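AB hydrolase-1 domain-containing protein (Streptococcus mutans, PDB 4L9A) probably acts as a carboxylesterase of the alpha/beta hydrolase fold, splitting carboxylic esters into an acid and an alcohol. Local coordinates at residues A[58-62]-A[271-275]; A[72-76]-A[103-109]; A[79-85]-A[200-205]. All blocks are in the same frame, centred on the assembly; numbering follows the deposited sequence.

Interaction 1. Residues A[58-62]-A[271-275]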
loop_
_atom_site.group_PDB
_atom_site.type_symbol
_atom_site.label_atom_id
_atom_site.label_comp_id
_atom_site.label_asym_id
_atom_site.label_seq_id
_atom_site.Cartn_x
_atom_site.Cartn_y
_atom_site.Cartn_z
ATOM N N ASN A 58 7.990 4.755 3.330
ATOM C CA ASN A 58 6.599 5.191 3.242
ATOM C C ASN A 58 5.831 4.838 4.522
ATOM O O ASN A 58 5.062 5.646 5.039
ATOM C CB ASN A 58 5.959 4.528 2.002
ATOM C CG ASN A 58 4.584 5.104 1.642
ATOM O OD1 ASN A 58 4.231 6.207 2.044
ATOM N ND2 ASN A 58 3.812 4.347 0.861
ATOM N N PHE A 59 6.089 3.643 5.053
ATOM C CA PHE A 59 5.358 3.118 6.200
ATOM C C PHE A 59 6.144 3.178 7.511
ATOM O O PHE A 59 5.808 2.488 8.472
ATOM C CB PHE A 59 4.922 1.677 5.917
ATOM C CG PHE A 59 3.739 1.573 4.990
ATOM C CD1 PHE A 59 2.442 1.702 5.486
ATOM C CD2 PHE A 59 3.916 1.333 3.635
ATOM C CE1 PHE A 59 1.337 1.614 4.632
ATOM C CE2 PHE A 59 2.817 1.239 2.771
ATOM C CZ PHE A 59 1.531 1.381 3.272
ATOM N N ALA A 60 7.176 4.014 7.555
ATOM C CA ALA A 60 8.073 4.061 8.713
ATOM C C ALA A 60 7.353 4.263 10.046
ATOM O O ALA A 60 7.690 3.624 11.052
ATOM C CB ALA A 60 9.148 5.141 8.514
ATOM N N ASN A 61 6.366 5.153 10.053
ATOM C CA ASN A 61 5.613 5.459 11.266
ATOM C C ASN A 61 4.761 4.297 11.790
ATOM O O ASN A 61 4.375 4.285 12.960
ATOM C CB ASN A 61 4.738 6.703 11.063
ATOM C CG ASN A 61 5.552 7.987 10.972
ATOM O OD1 ASN A 61 6.723 8.028 11.371
ATOM N ND2 ASN A 61 4.932 9.047 10.456
ATOM N N ILE A 62 4.449 3.330 10.931
ATOM C CA ILE A 62 3.786 2.114 11.410
ATOM C C ILE A 62 4.823 1.049 11.809
ATOM O O ILE A 62 4.757 0.456 12.897
ATOM C CB ILE A 62 2.802 1.545 10.369
ATOM C CG1 ILE A 62 1.628 2.524 10.164
ATOM C CG2 ILE A 62 2.286 0.186 10.838
ATOM C CD1 ILE A 62 0.660 2.132 9.038
ATOM N N HIS A 271 -1.492 6.576 6.643
ATOM C CA HIS A 271 -0.361 5.793 7.148
ATOM C C HIS A 271 0.808 6.664 7.589
ATOM O O HIS A 271 1.698 6.191 8.288
ATOM C CB HIS A 271 0.122 4.772 6.120
ATOM C CG HIS A 271 0.569 5.384 4.833
ATOM N ND1 HIS A 271 -0.271 6.125 4.035
ATOM C CD2 HIS A 271 1.769 5.360 4.204
ATOM C CE1 HIS A 271 0.390 6.536 2.966
ATOM N NE2 HIS A 271 1.630 6.087 3.045
ATOM N N TRP A 272 0.801 7.931 7.191
ATOM C CA TRP A 272 1.771 8.891 7.709
ATOM C C TRP A 272 1.331 9.553 9.011
ATOM O O TRP A 272 2.140 9.744 9.922
ATOM C CB TRP A 272 2.008 10.004 6.695
ATOM C CG TRP A 272 2.722 9.570 5.456
ATOM C CD1 TRP A 272 3.216 8.324 5.175
ATOM C CD2 TRP A 272 3.023 10.391 4.321
ATOM N NE1 TRP A 272 3.801 8.321 3.930
ATOM C CE2 TRP A 272 3.697 9.575 3.385
ATOM C CE3 TRP A 272 2.782 11.738 4.004
ATOM C CZ2 TRP A 272 4.151 10.068 2.156
ATOM C CZ3 TRP A 272 3.237 12.225 2.786
ATOM C CH2 TRP A 272 3.906 11.385 1.872
ATOM N N SER A 273 0.054 9.929 9.079
ATOM C CA SER A 273 -0.426 10.854 10.109
ATOM C C SER A 273 -1.284 10.231 11.222
ATOM O O SER A 273 -1.487 10.844 12.277
ATOM C CB SER A 273 -1.236 11.980 9.447
ATOM O OG SER A 273 -2.342 11.439 8.738
ATOM N N GLU A 274 -1.818 9.036 10.995
ATOM C CA GLU A 274 -2.775 8.485 11.956
ATOM C C GLU A 274 -2.299 7.184 12.602
ATOM O O GLU A 274 -3.113 6.315 12.932
ATOM C CB GLU A 274 -4.144 8.299 11.288
ATOM C CG GLU A 274 -4.739 9.587 10.711
ATOM C CD GLU A 274 -4.949 10.663 11.762
ATOM O OE1 GLU A 274 -5.265 10.320 12.921
ATOM O OE2 GLU A 274 -4.789 11.858 11.431
ATOM N N THR A 275 -0.987 7.063 12.817
ATOM C CA THR A 275 -0.405 5.773 13.200
ATOM C C THR A 275 -0.657 5.380 14.658
ATOM O O THR A 275 -0.633 4.200 15.002
ATOM C CB THR A 275 1.108 5.673 12.833
ATOM O OG1 THR A 275 1.854 6.665 13.549
ATOM C CG2 THR A 275 1.294 5.891 11.365
HETATM O O HOH W 1 4.496 5.916 7.919
#
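Asn-58 sets OD1 at the edges of two rings, those of His-271 and Trp-272, with its amide plane standing steeply to both, 86° from the imidazole. Trp-272 NE1 donates to Asn-58 OD1 over 2.9 Å, only slightly tilted from the carbonyl plane, whereas His-271 NE2 reaches the same OD1 at 2.8 Å from well above that plane. With CG between the backbone N and the carbonyl carbon (chi1 59°), the imidazole lies where NE2 can meet Asn-58 OD1. Phe-59 approaches obliquely, its ring centroid 4.8 Å from that of His-271 and its plane turned by 41°; its CE1 rests 3.7 Å from His-271 CB. The contact joins helix 270-273, which follows the last sheet strand, 260-263, to the short helices after strand 43-47, and the His-271 ring also meets that of His-117 on strand 111-117. At the other end, Asn-61 ND2 gives an in-plane bond of 2.9 Å to a lone pair of Trp-272 O and also bonds His-185 O. Ile-62 CG1 packs 3.6 Å from Thr-275 CG2, a methyl suited to this apolar side while OG1 takes a bond from Lys-65. Between the two segments a water donates to Asn-58 O and His-271 O and accepts from Asn-61 N. Asn-58 ND2 is engaged by Ser-48. A neutral carboxamide thus serves two ring N-H donors at once, which restrains how both rings can turn in a buried place.

Interaction 2. Residues A[72-76]-A[103-109]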
loop_
_atom_site.group_PDB
_atom_site.type_symbol
_atom_site.label_atom_id
_atom_site.label_comp_id
_atom_site.label_asym_id
_atom_site.label_seq_id
_atom_site.Cartn_x
_atom_site.Cartn_y
_atom_site.Cartn_z
ATOM N N ILE A 72 8.309 -8.271 9.433
ATOM C CA ILE A 72 8.059 -7.165 8.520
ATOM C C ILE A 72 8.489 -7.588 7.121
ATOM O O ILE A 72 9.551 -8.172 6.949
ATOM C CB ILE A 72 8.867 -5.897 8.915
ATOM C CG1 ILE A 72 8.560 -5.464 10.351
ATOM C CG2 ILE A 72 8.607 -4.765 7.937
ATOM C CD1 ILE A 72 7.112 -4.964 10.564
ATOM N N LEU A 73 7.662 -7.304 6.124
ATOM C CA LEU A 73 8.077 -7.431 4.732
ATOM C C LEU A 73 7.540 -6.249 3.967
ATOM O O LEU A 73 6.328 -6.088 3.841
ATOM C CB LEU A 73 7.545 -8.728 4.101
ATOM C CG LEU A 73 7.790 -8.922 2.606
ATOM C CD1 LEU A 73 9.311 -8.913 2.251
ATOM C CD2 LEU A 73 7.155 -10.232 2.155
ATOM N N THR A 74 8.433 -5.410 3.463
ATOM C CA THR A 74 8.001 -4.340 2.582
ATOM C C THR A 74 8.408 -4.679 1.158
ATOM O O THR A 74 9.471 -5.285 0.923
ATOM C CB THR A 74 8.579 -2.977 2.996
ATOM O OG1 THR A 74 9.986 -2.946 2.726
ATOM C CG2 THR A 74 8.334 -2.707 4.493
ATOM N N ILE A 75 7.572 -4.272 0.212
ATOM C CA ILE A 75 7.778 -4.565 -1.198
ATOM C C ILE A 75 7.597 -3.306 -2.048
ATOM O O ILE A 75 6.562 -2.631 -1.956
ATOM C CB ILE A 75 6.779 -5.647 -1.682
ATOM C CG1 ILE A 75 6.939 -6.932 -0.862
ATOM C CG2 ILE A 75 6.967 -5.936 -3.169
ATOM C CD1 ILE A 75 5.896 -8.004 -1.193
ATOM N N ASP A 76 8.597 -2.985 -2.869
ATOM C CA ASP A 76 8.500 -1.858 -3.800
ATOM C C ASP A 76 8.022 -2.335 -5.176
ATOM O O ASP A 76 8.620 -3.223 -5.769
ATOM C CB ASP A 76 9.849 -1.142 -3.959
ATOM C CG ASP A 76 10.271 -0.384 -2.705
ATOM O OD1 ASP A 76 9.650 -0.600 -1.633
ATOM O OD2 ASP A 76 11.240 0.409 -2.784
ATOM N N ILE A 103 7.703 -13.842 -3.696
ATOM C CA ILE A 103 8.387 -13.164 -2.608
ATOM C C ILE A 103 7.921 -13.743 -1.275
ATOM O O ILE A 103 8.733 -13.980 -0.386
ATOM C CB ILE A 103 8.188 -11.634 -2.677
ATOM C CG1 ILE A 103 8.824 -11.086 -3.961
ATOM C CG2 ILE A 103 8.795 -10.956 -1.458
ATOM C CD1 ILE A 103 8.593 -9.597 -4.220
ATOM N N PHE A 104 6.619 -14.004 -1.138
ATOM C CA PHE A 104 6.127 -14.627 0.086
ATOM C C PHE A 104 6.858 -15.954 0.323
ATOM O O PHE A 104 7.302 -16.235 1.433
ATOM C CB PHE A 104 4.614 -14.884 0.038
ATOM C CG PHE A 104 3.769 -13.709 0.489
ATOM C CD1 PHE A 104 4.182 -12.405 0.263
ATOM C CD2 PHE A 104 2.564 -13.921 1.153
ATOM C CE1 PHE A 104 3.410 -11.327 0.679
ATOM C CE2 PHE A 104 1.789 -12.848 1.575
ATOM C CZ PHE A 104 2.214 -11.548 1.335
ATOM N N GLU A 105 6.965 -16.768 -0.723
ATOM C CA GLU A 105 7.571 -18.100 -0.594
ATOM C C GLU A 105 9.068 -18.032 -0.292
ATOM O O GLU A 105 9.657 -18.992 0.198
ATOM C CB GLU A 105 7.332 -18.940 -1.854
ATOM C CG GLU A 105 5.861 -19.155 -2.187
ATOM C CD GLU A 105 5.062 -19.689 -1.010
ATOM O OE1 GLU A 105 5.437 -20.757 -0.472
ATOM O OE2 GLU A 105 4.063 -19.036 -0.623
ATOM N N HIS A 106 9.672 -16.891 -0.590
ATOM C CA HIS A 106 11.093 -16.679 -0.359
ATOM C C HIS A 106 11.427 -16.582 1.130
ATOM O O HIS A 106 12.555 -16.868 1.530
ATOM C CB HIS A 106 11.541 -15.413 -1.087
ATOM C CG HIS A 106 13.022 -15.178 -1.067
ATOM N ND1 HIS A 106 13.907 -15.926 -1.817
ATOM C CD2 HIS A 106 13.768 -14.251 -0.418
ATOM C CE1 HIS A 106 15.135 -15.476 -1.620
ATOM N NE2 HIS A 106 15.078 -14.456 -0.782
ATOM N N PHE A 107 10.452 -16.189 1.950
ATOM C CA PHE A 107 10.693 -16.012 3.389
ATOM C C PHE A 107 9.950 -17.015 4.271
ATOM O O PHE A 107 9.061 -17.724 3.799
ATOM C CB PHE A 107 10.363 -14.586 3.825
ATOM C CG PHE A 107 11.201 -13.542 3.159
ATOM C CD1 PHE A 107 12.509 -13.323 3.569
ATOM C CD2 PHE A 107 10.691 -12.776 2.127
ATOM C CE1 PHE A 107 13.294 -12.353 2.958
ATOM C CE2 PHE A 107 11.468 -11.806 1.509
ATOM C CZ PHE A 107 12.783 -11.604 1.925
ATOM N N LYS A 108 10.308 -17.051 5.556
ATOM C CA LYS A 108 9.890 -18.138 6.448
ATOM C C LYS A 108 8.499 -17.999 7.085
ATOM O O LYS A 108 7.889 -19.000 7.462
ATOM C CB LYS A 108 10.943 -18.372 7.546
ATOM C CG LYS A 108 12.282 -18.897 7.036
ATOM C CD LYS A 108 13.323 -18.937 8.153
ATOM C CE LYS A 108 14.457 -19.910 7.832
ATOM N NZ LYS A 108 15.102 -19.589 6.529
ATOM N N PHE A 109 8.002 -16.770 7.223
ATOM C CA PHE A 109 6.742 -16.556 7.941
ATOM C C PHE A 109 5.633 -17.480 7.443
ATOM O O PHE A 109 5.527 -17.746 6.249
ATOM C CB PHE A 109 6.305 -15.088 7.885
ATOM C CG PHE A 109 5.897 -14.610 6.516
ATOM C CD1 PHE A 109 6.830 -14.061 5.649
ATOM C CD2 PHE A 109 4.567 -14.664 6.115
ATOM C CE1 PHE A 109 6.446 -13.590 4.389
ATOM C CE2 PHE A 109 4.173 -14.201 4.863
ATOM C CZ PHE A 109 5.122 -13.659 3.994
#
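Leu-73, pointing from strand 71-75 toward the helix, meets four side chains of 103-109 with its two methyls. CD1 leans on Phe-107, 3.7 Å from its CE2. CD2 fits among the others: Ile-103 CG2 at 4.0 Å, Phe-104 CD1 at 4.1 Å and Phe-109 CE1, also 4.1 Å from Leu-73 CD2. With CG anti to the backbone N (chi1 174°), the forked end is carried out from the strand, and the branching of leucine lets one residue serve both the last turn of the helix and the loop beyond it. Two of the rings also pack together, Phe-109 CZ lying over a face of Phe-104. Two residues on, Ile-75 extends from the same face of the sheet and meets Ile-103 tip to tip, its CG2 4.1 Å from Ile-103 CD1. Beta-branched isoleucine is well suited to the strand and presents two arms here, for Ile-75 CD1 also approaches Ile-103 CG2. Helix 93-106 links strand 71-75 to the parallel strand 111-117 in a beta-alpha-beta crossover, and this contact lays the helix's C-terminal end on the sheet. Lys-133 binds the carbonyls of Phe-104, Phe-107 and Phe-109, tying down the chain that presents the rings. Between strand and helix the contact is purely aliphatic and aromatic, so the fit rests on shape and on exclusion of water, with no directional bond to set the register.

Interaction 3. Residues A[79-85]-A[200-205]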
loop_
_atom_site.group_PDB
_atom_site.type_symbol
_atom_site.label_atom_id
_atom_site.label_comp_id
_atom_site.label_asym_id
_atom_site.label_seq_id
_atom_site.Cartn_x
_atom_site.Cartn_y
_atom_site.Cartn_z
ATOM N N ASN A 79 9.166 0.436 -10.948
ATOM C CA ASN A 79 9.106 1.880 -11.170
ATOM C C ASN A 79 8.792 2.710 -9.923
ATOM O O ASN A 79 8.280 3.838 -10.015
ATOM C CB ASN A 79 8.092 2.213 -12.264
ATOM C CG ASN A 79 8.469 1.617 -13.604
ATOM O OD1 ASN A 79 9.642 1.616 -13.998
ATOM N ND2 ASN A 79 7.472 1.112 -14.322
ATOM N N SER A 80 9.089 2.158 -8.758
ATOM C CA SER A 80 8.930 2.914 -7.525
ATOM C C SER A 80 10.043 2.614 -6.546
ATOM O O SER A 80 10.605 1.516 -6.551
ATOM C CB SER A 80 7.589 2.587 -6.866
ATOM O OG SER A 80 7.684 1.370 -6.160
ATOM N N GLY A 81 10.345 3.578 -5.686
ATOM C CA GLY A 81 11.308 3.341 -4.633
ATOM C C GLY A 81 12.603 2.805 -5.217
ATOM O O GLY A 81 13.138 3.375 -6.161
ATOM N N TYR A 82 13.105 1.703 -4.671
ATOM C CA TYR A 82 14.379 1.187 -5.146
ATOM C C TYR A 82 14.208 -0.041 -6.035
ATOM O O TYR A 82 15.194 -0.669 -6.411
ATOM C CB TYR A 82 15.330 0.893 -3.979
ATOM C CG TYR A 82 15.695 2.124 -3.175
ATOM C CD1 TYR A 82 16.688 3.001 -3.611
ATOM C CD2 TYR A 82 15.055 2.404 -1.976
ATOM C CE1 TYR A 82 17.020 4.129 -2.878
ATOM C CE2 TYR A 82 15.389 3.528 -1.233
ATOM C CZ TYR A 82 16.365 4.390 -1.690
ATOM O OH TYR A 82 16.685 5.516 -0.945
ATOM N N SER A 83 12.973 -0.409 -6.368
ATOM C CA SER A 83 12.811 -1.463 -7.375
ATOM C C SER A 83 13.251 -0.933 -8.734
ATOM O O SER A 83 13.302 0.277 -8.940
ATOM C CB SER A 83 11.383 -2.003 -7.420
ATOM O OG SER A 83 11.191 -2.975 -6.396
ATOM N N PRO A 84 13.588 -1.835 -9.666
ATOM C CA PRO A 84 14.082 -1.371 -10.965
ATOM C C PRO A 84 13.001 -0.657 -11.782
ATOM O O PRO A 84 11.788 -0.868 -11.580
ATOM C CB PRO A 84 14.493 -2.672 -11.674
ATOM C CG PRO A 84 14.713 -3.673 -10.570
ATOM C CD PRO A 84 13.653 -3.302 -9.540
ATOM N N VAL A 85 13.433 0.202 -12.694
ATOM C CA VAL A 85 12.502 0.736 -13.676
ATOM C C VAL A 85 12.451 -0.202 -14.881
ATOM O O VAL A 85 13.471 -0.771 -15.288
ATOM C CB VAL A 85 12.832 2.183 -14.101
ATOM C CG1 VAL A 85 12.807 3.120 -12.886
ATOM C CG2 VAL A 85 14.169 2.250 -14.794
ATOM N N TYR A 200 15.690 9.080 -5.985
ATOM C CA TYR A 200 16.442 8.014 -6.641
ATOM C C TYR A 200 15.554 7.407 -7.719
ATOM O O TYR A 200 15.971 7.243 -8.858
ATOM C CB TYR A 200 16.842 6.948 -5.629
ATOM C CG TYR A 200 17.329 5.655 -6.243
ATOM C CD1 TYR A 200 16.443 4.618 -6.523
ATOM C CD2 TYR A 200 18.679 5.467 -6.533
ATOM C CE1 TYR A 200 16.885 3.431 -7.074
ATOM C CE2 TYR A 200 19.134 4.286 -7.089
ATOM C CZ TYR A 200 18.239 3.274 -7.354
ATOM O OH TYR A 200 18.693 2.102 -7.906
ATOM N N CYS A 201 14.319 7.091 -7.348
ATOM C CA CYS A 201 13.352 6.557 -8.301
ATOM C C CYS A 201 13.159 7.486 -9.514
ATOM O O CYS A 201 13.229 7.051 -10.672
ATOM C CB CYS A 201 12.005 6.328 -7.607
ATOM S SG CYS A 201 10.761 5.682 -8.719
ATOM N N GLN A 202 12.908 8.766 -9.254
ATOM C CA GLN A 202 12.683 9.713 -10.346
ATOM C C GLN A 202 13.897 9.828 -11.258
ATOM O O GLN A 202 13.772 9.954 -12.479
ATOM C CB GLN A 202 12.317 11.096 -9.809
ATOM C CG GLN A 202 12.225 12.166 -10.914
ATOM C CD GLN A 202 11.003 11.969 -11.806
ATOM O OE1 GLN A 202 11.077 11.351 -12.874
ATOM N NE2 GLN A 202 9.868 12.493 -11.363
ATOM N N ARG A 203 15.076 9.786 -10.657
ATOM C CA ARG A 203 16.306 9.803 -11.430
ATOM C C ARG A 203 16.363 8.608 -12.393
ATOM O O ARG A 203 16.621 8.782 -13.585
ATOM C CB ARG A 203 17.508 9.819 -10.489
ATOM C CG ARG A 203 18.856 9.824 -11.190
ATOM C CD ARG A 203 19.984 10.157 -10.219
ATOM N NE ARG A 203 20.002 9.306 -9.021
ATOM C CZ ARG A 203 19.593 9.693 -7.812
ATOM N NH1 ARG A 203 19.125 10.922 -7.623
ATOM N NH2 ARG A 203 19.654 8.851 -6.787
ATOM N N GLN A 204 16.128 7.400 -11.886
ATOM C CA GLN A 204 16.113 6.226 -12.758
ATOM C C GLN A 204 15.003 6.351 -13.822
ATOM O O GLN A 204 15.194 5.992 -14.982
ATOM C CB GLN A 204 15.930 4.930 -11.946
ATOM C CG GLN A 204 16.835 4.803 -10.717
ATOM C CD GLN A 204 18.315 4.984 -11.035
ATOM O OE1 GLN A 204 18.823 4.454 -12.027
ATOM N NE2 GLN A 204 19.013 5.745 -10.191
ATOM N N LEU A 205 13.844 6.863 -13.428
ATOM C CA LEU A 205 12.734 7.026 -14.365
ATOM C C LEU A 205 13.033 7.999 -15.491
ATOM O O LEU A 205 12.462 7.885 -16.571
ATOM C CB LEU A 205 11.453 7.435 -13.640
ATOM C CG LEU A 205 10.724 6.276 -12.958
ATOM C CD1 LEU A 205 9.667 6.825 -11.989
ATOM C CD2 LEU A 205 10.080 5.353 -13.981
HETATM O O HOH W 2 16.901 0.153 -8.226
#
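Loop-on-helix packing, partly buried and mostly apolar, joins 79-85, which follows strand 71-75, to the last turns of helix 188-206. Tyr-82 and Tyr-200 meet obliquely, planes 41° apart, with Tyr-82 CD1 only 3.3 Å from Tyr-200 CD1 and over one face of the Tyr-200 ring. Gln-204 NE2 lies over the opposite face, its chain bent back at chi2, so the Tyr-200 ring is held between the two. Gly-81 O comes up to the edge of that ring, 3.5 Å from Tyr-200 CD1, and a water donating to Tyr-82 O also hydrogen-bonds Tyr-200 OH. The run from Asp-76 to Ser-83 resembles the Asp-X-X-Gly-X-Gly-X-Ser motif of alpha/beta hydrolases, with Asn-79 at the first glycine place. Both Asn-79 and Gly-81 have positive phi, which these residue types tolerate; Gly-81 takes the second place of the type II' turn from Ser-80 to Ser-83, where positive phi favours glycine. The helix belongs to the insertion between strands 134-141 and 235-239, where relatives carry their cap. Cys-201, small enough to sit close, places SG 3.5 Å from Ser-80 CA. Farther along, Val-85 CG1 nestles between Gln-204 CB and Leu-205 CD2, each 3.7 Å from it. Leu-205 CD2 also lies 3.8 Å from Asn-79 OD1, crossing that side chain at about a right angle, while Asn-79 ND2 turns to the carbonyls of Ile-216 and Ser-86.

How the interactions relate
The three contacts form a wide triangle, their centres about 20 to 21 Å apart. Interactions 2 and 3 both lie, along the chain, inside the loop closed by interaction 1, and their own segments alternate. Strand 71-75 of the central sheet leads through Asp-76 into the 79-85 loop, and there interactions 2 and 3 touch: Asp-76 OD2 accepts from Tyr-82 N, probably as a hydrogen bond. Interaction 1 stays apart, its nearest atoms about 6 Å from interaction 2 and 9 Å from interaction 3. Together they hold a crossover helix, the inserted helix 188-206 and the late helix 270-273 against one alpha/beta hydrolase core, tying early and late parts of the chain together.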